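Dual specificity protein phosphatase 12 (Homo sapiens, PDB 4KI9) removes phosphate from phosphotyrosine as well as phosphoserine and phosphothreonine residues of proteins, the chain here being its catalytic domain. Local coordinates at residues M105-P111 against Y139-E145. The protein carries 2 engineered substitutions. Numbering follows the deposited sequence.
Sequences MKTDQLP and YQAMGYE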
loop_
_atom_site.group_PDB
_atom_site.type_symbol
_atom_site.label_atom_id
_atom_site.label_comp_id
_atom_site.label_asym_id
_atom_site.label_seq_id
_atom_site.Cartn_x
_atom_site.Cartn_y
_atom_site.Cartn_z
ATOM N N MET A 105 4.029 -6.198 -6.435
ATOM C CA MET A 105 3.774 -6.302 -7.868
ATOM C C MET A 105 4.793 -5.522 -8.703
ATOM O O MET A 105 5.390 -6.059 -9.635
ATOM C CB MET A 105 2.355 -5.810 -8.202
ATOM C CG MET A 105 1.232 -6.724 -7.708
ATOM S SD MET A 105 -0.393 -5.981 -7.900
ATOM C CE MET A 105 -0.480 -5.821 -9.683
ATOM N N LYS A 106 4.980 -4.249 -8.387
ATOM C CA LYS A 106 5.835 -3.400 -9.211
ATOM C C LYS A 106 7.316 -3.735 -9.077
ATOM O O LYS A 106 8.017 -3.840 -10.086
ATOM C CB LYS A 106 5.572 -1.916 -8.925
ATOM C CG LYS A 106 6.268 -0.985 -9.903
ATOM C CD LYS A 106 5.860 0.472 -9.712
ATOM C CE LYS A 106 6.325 1.298 -10.904
ATOM N NZ LYS A 106 5.722 2.656 -10.947
ATOM N N THR A 107 7.801 -3.920 -7.851
ATOM C CA THR A 107 9.225 -4.216 -7.656
ATOM C C THR A 107 9.632 -5.562 -8.264
ATOM O O THR A 107 10.661 -5.666 -8.933
ATOM C CB THR A 107 9.663 -4.159 -6.177
ATOM O OG1 THR A 107 8.834 -5.013 -5.379
ATOM C CG2 THR A 107 9.580 -2.736 -5.649
ATOM N N ASP A 108 8.805 -6.579 -8.049
ATOM C CA ASP A 108 9.100 -7.915 -8.540
ATOM C C ASP A 108 8.524 -8.206 -9.929
ATOM O O ASP A 108 8.761 -9.287 -10.478
ATOM C CB ASP A 108 8.571 -8.969 -7.562
ATOM C CG ASP A 108 9.235 -8.901 -6.208
ATOM O OD1 ASP A 108 8.689 -9.491 -5.253
ATOM O OD2 ASP A 108 10.291 -8.253 -6.088
ATOM N N GLN A 109 7.773 -7.260 -10.490
ATOM C CA GLN A 109 7.071 -7.485 -11.752
ATOM C C GLN A 109 6.254 -8.762 -11.636
ATOM O O GLN A 109 6.399 -9.677 -12.445
ATOM C CB GLN A 109 8.052 -7.595 -12.924
ATOM C CG GLN A 109 9.025 -6.437 -13.024
ATOM C CD GLN A 109 8.796 -5.585 -14.252
ATOM O OE1 GLN A 109 7.664 -5.227 -14.576
ATOM N NE2 GLN A 109 9.876 -5.249 -14.944
ATOM N N LEU A 110 5.427 -8.832 -10.599
ATOM C CA LEU A 110 4.662 -10.040 -10.276
ATOM C C LEU A 110 3.186 -9.772 -10.516
ATOM O O LEU A 110 2.678 -8.737 -10.092
ATOM C CB LEU A 110 4.806 -10.343 -8.789
ATOM C CG LEU A 110 5.680 -11.433 -8.191
ATOM C CD1 LEU A 110 5.355 -11.534 -6.709
ATOM C CD2 LEU A 110 5.455 -12.770 -8.877
ATOM N N PRO A 111 2.479 -10.710 -11.169
ATOM C CA PRO A 111 1.031 -10.544 -11.326
ATOM C C PRO A 111 0.290 -10.400 -9.994
ATOM O O PRO A 111 0.745 -10.912 -8.967
ATOM C CB PRO A 111 0.604 -11.845 -12.026
ATOM C CG PRO A 111 1.807 -12.259 -12.788
ATOM C CD PRO A 111 2.994 -11.858 -11.942
ATOM N N TYR A 139 -3.742 -2.029 -12.659
ATOM C CA TYR A 139 -2.332 -1.690 -12.461
ATOM C C TYR A 139 -1.407 -2.657 -13.214
ATOM O O TYR A 139 -0.521 -2.224 -13.936
ATOM C CB TYR A 139 -2.022 -1.720 -10.964
ATOM C CG TYR A 139 -0.751 -1.014 -10.500
ATOM C CD1 TYR A 139 -0.491 0.311 -10.846
ATOM C CD2 TYR A 139 0.140 -1.659 -9.647
ATOM C CE1 TYR A 139 0.648 0.969 -10.379
ATOM C CE2 TYR A 139 1.287 -1.015 -9.176
ATOM C CZ TYR A 139 1.525 0.298 -9.536
ATOM O OH TYR A 139 2.647 0.941 -9.070
ATOM N N GLN A 140 -1.621 -3.959 -13.043
ATOM C CA GLN A 140 -0.881 -4.975 -13.796
ATOM C C GLN A 140 -1.106 -4.813 -15.309
ATOM O O GLN A 140 -0.153 -4.764 -16.097
ATOM C CB GLN A 140 -1.307 -6.381 -13.351
ATOM C CG GLN A 140 -0.678 -7.531 -14.154
ATOM C CD GLN A 140 -1.165 -8.896 -13.693
ATOM O OE1 GLN A 140 -1.653 -9.045 -12.571
ATOM N NE2 GLN A 140 -1.037 -9.900 -14.562
ATOM N N ALA A 141 -2.369 -4.720 -15.708
ATOM C CA ALA A 141 -2.704 -4.586 -17.124
ATOM C C ALA A 141 -2.036 -3.366 -17.763
ATOM O O ALA A 141 -1.744 -3.374 -18.953
ATOM C CB ALA A 141 -4.224 -4.534 -17.317
ATOM N N MET A 142 -1.786 -2.324 -16.971
ATOM C CA MET A 142 -1.077 -1.135 -17.462
ATOM C C MET A 142 0.456 -1.281 -17.438
ATOM O O MET A 142 1.186 -0.376 -17.835
ATOM C CB MET A 142 -1.503 0.114 -16.674
ATOM C CG MET A 142 -2.932 0.609 -16.968
ATOM S SD MET A 142 -3.341 2.167 -16.108
ATOM C CE MET A 142 -3.427 1.583 -14.419
ATOM N N GLY A 143 0.948 -2.418 -16.971
ATOM C CA GLY A 143 2.382 -2.633 -16.929
ATOM C C GLY A 143 2.988 -2.260 -15.592
ATOM O O GLY A 143 4.157 -1.875 -15.520
ATOM N N TYR A 144 2.196 -2.402 -14.531
ATOM C CA TYR A 144 2.605 -2.042 -13.168
ATOM C C TYR A 144 2.969 -0.573 -13.092
ATOM O O TYR A 144 3.996 -0.200 -12.533
ATOM C CB TYR A 144 3.766 -2.919 -12.676
ATOM C CG TYR A 144 3.510 -4.394 -12.846
ATOM C CD1 TYR A 144 2.588 -5.047 -12.049
ATOM C CD2 TYR A 144 4.188 -5.139 -13.812
ATOM C CE1 TYR A 144 2.342 -6.407 -12.213
ATOM C CE2 TYR A 144 3.945 -6.488 -13.985
ATOM C CZ TYR A 144 3.025 -7.120 -13.180
ATOM O OH TYR A 144 2.778 -8.465 -13.338
ATOM N N GLU A 145 2.110 0.253 -13.669
ATOM C CA GLU A 145 2.290 1.699 -13.713
ATOM C C GLU A 145 0.912 2.328 -13.707
ATOM O O GLU A 145 -0.053 1.677 -14.095
ATOM C CB GLU A 145 2.962 2.092 -15.017
ATOM C CG GLU A 145 4.372 2.588 -14.864
ATOM C CD GLU A 145 4.911 3.145 -16.163
ATOM O OE1 GLU A 145 4.153 3.129 -17.161
ATOM O OE2 GLU A 145 6.079 3.596 -16.182
#
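Tyr144 lays its ring against the last turn of helix 95-108 and the residues that lead on to Pro111, a worked example of two helix C-termini packing around an aromatic side chain that follows one of them. The carbonyl O of Met105 sits over one face of the ring, toward the rim and 3.8 Å from Tyr144 CD1. The methyl CE of Met105 meets the ring edge in plane, 3.8 Å from Tyr144 CE1. The bend at chi3 (63°) turns that methyl back toward Tyr144, and it also touches CB of Gln140 and the edge of the Tyr139 ring. Farther along, the phenol OH of Tyr144 ends at the Leu110-Pro111 peptide, 3.1 Å from Pro111 N; this is packing, since the proline nitrogen carries no hydrogen. The amide of Gln109 stands steeply to the same ring, its OE1 3.6 Å from Tyr144 CD2.

With CG anti to the backbone N (chi1 -171°) and the chain extended beyond it, Lys106 reaches across Tyr139 at about a right angle. Its CD lies 3.3 Å from Tyr139 OH. The next carbon, Lys106 CE, is 3.2 Å from the carbonyl O of Tyr144. Asp69 of helix 68-80 holds both polar ends, by a salt bridge to Lys106 NZ and a hydrogen bond to Tyr139 OH. Gln140 OE1 comes within 3.3 Å of Pro111 CA and accepts a hydrogen bond from Phe112 N, in the first turn of helix 112-122, where Pro111 is the N-cap residue.

Behind these contacts, Leu110 N bonds to Met105 O, fixing the carbonyl that faces the ring. Gly143, with positive phi, ends helix 130-141 in a Schellman motif whose bonds are Tyr144 N to Tyr139 O and Gly143 N to Gln140 O. The result is helix-end packing in the dual-specificity phosphatase fold, away from the substrate-binding loop.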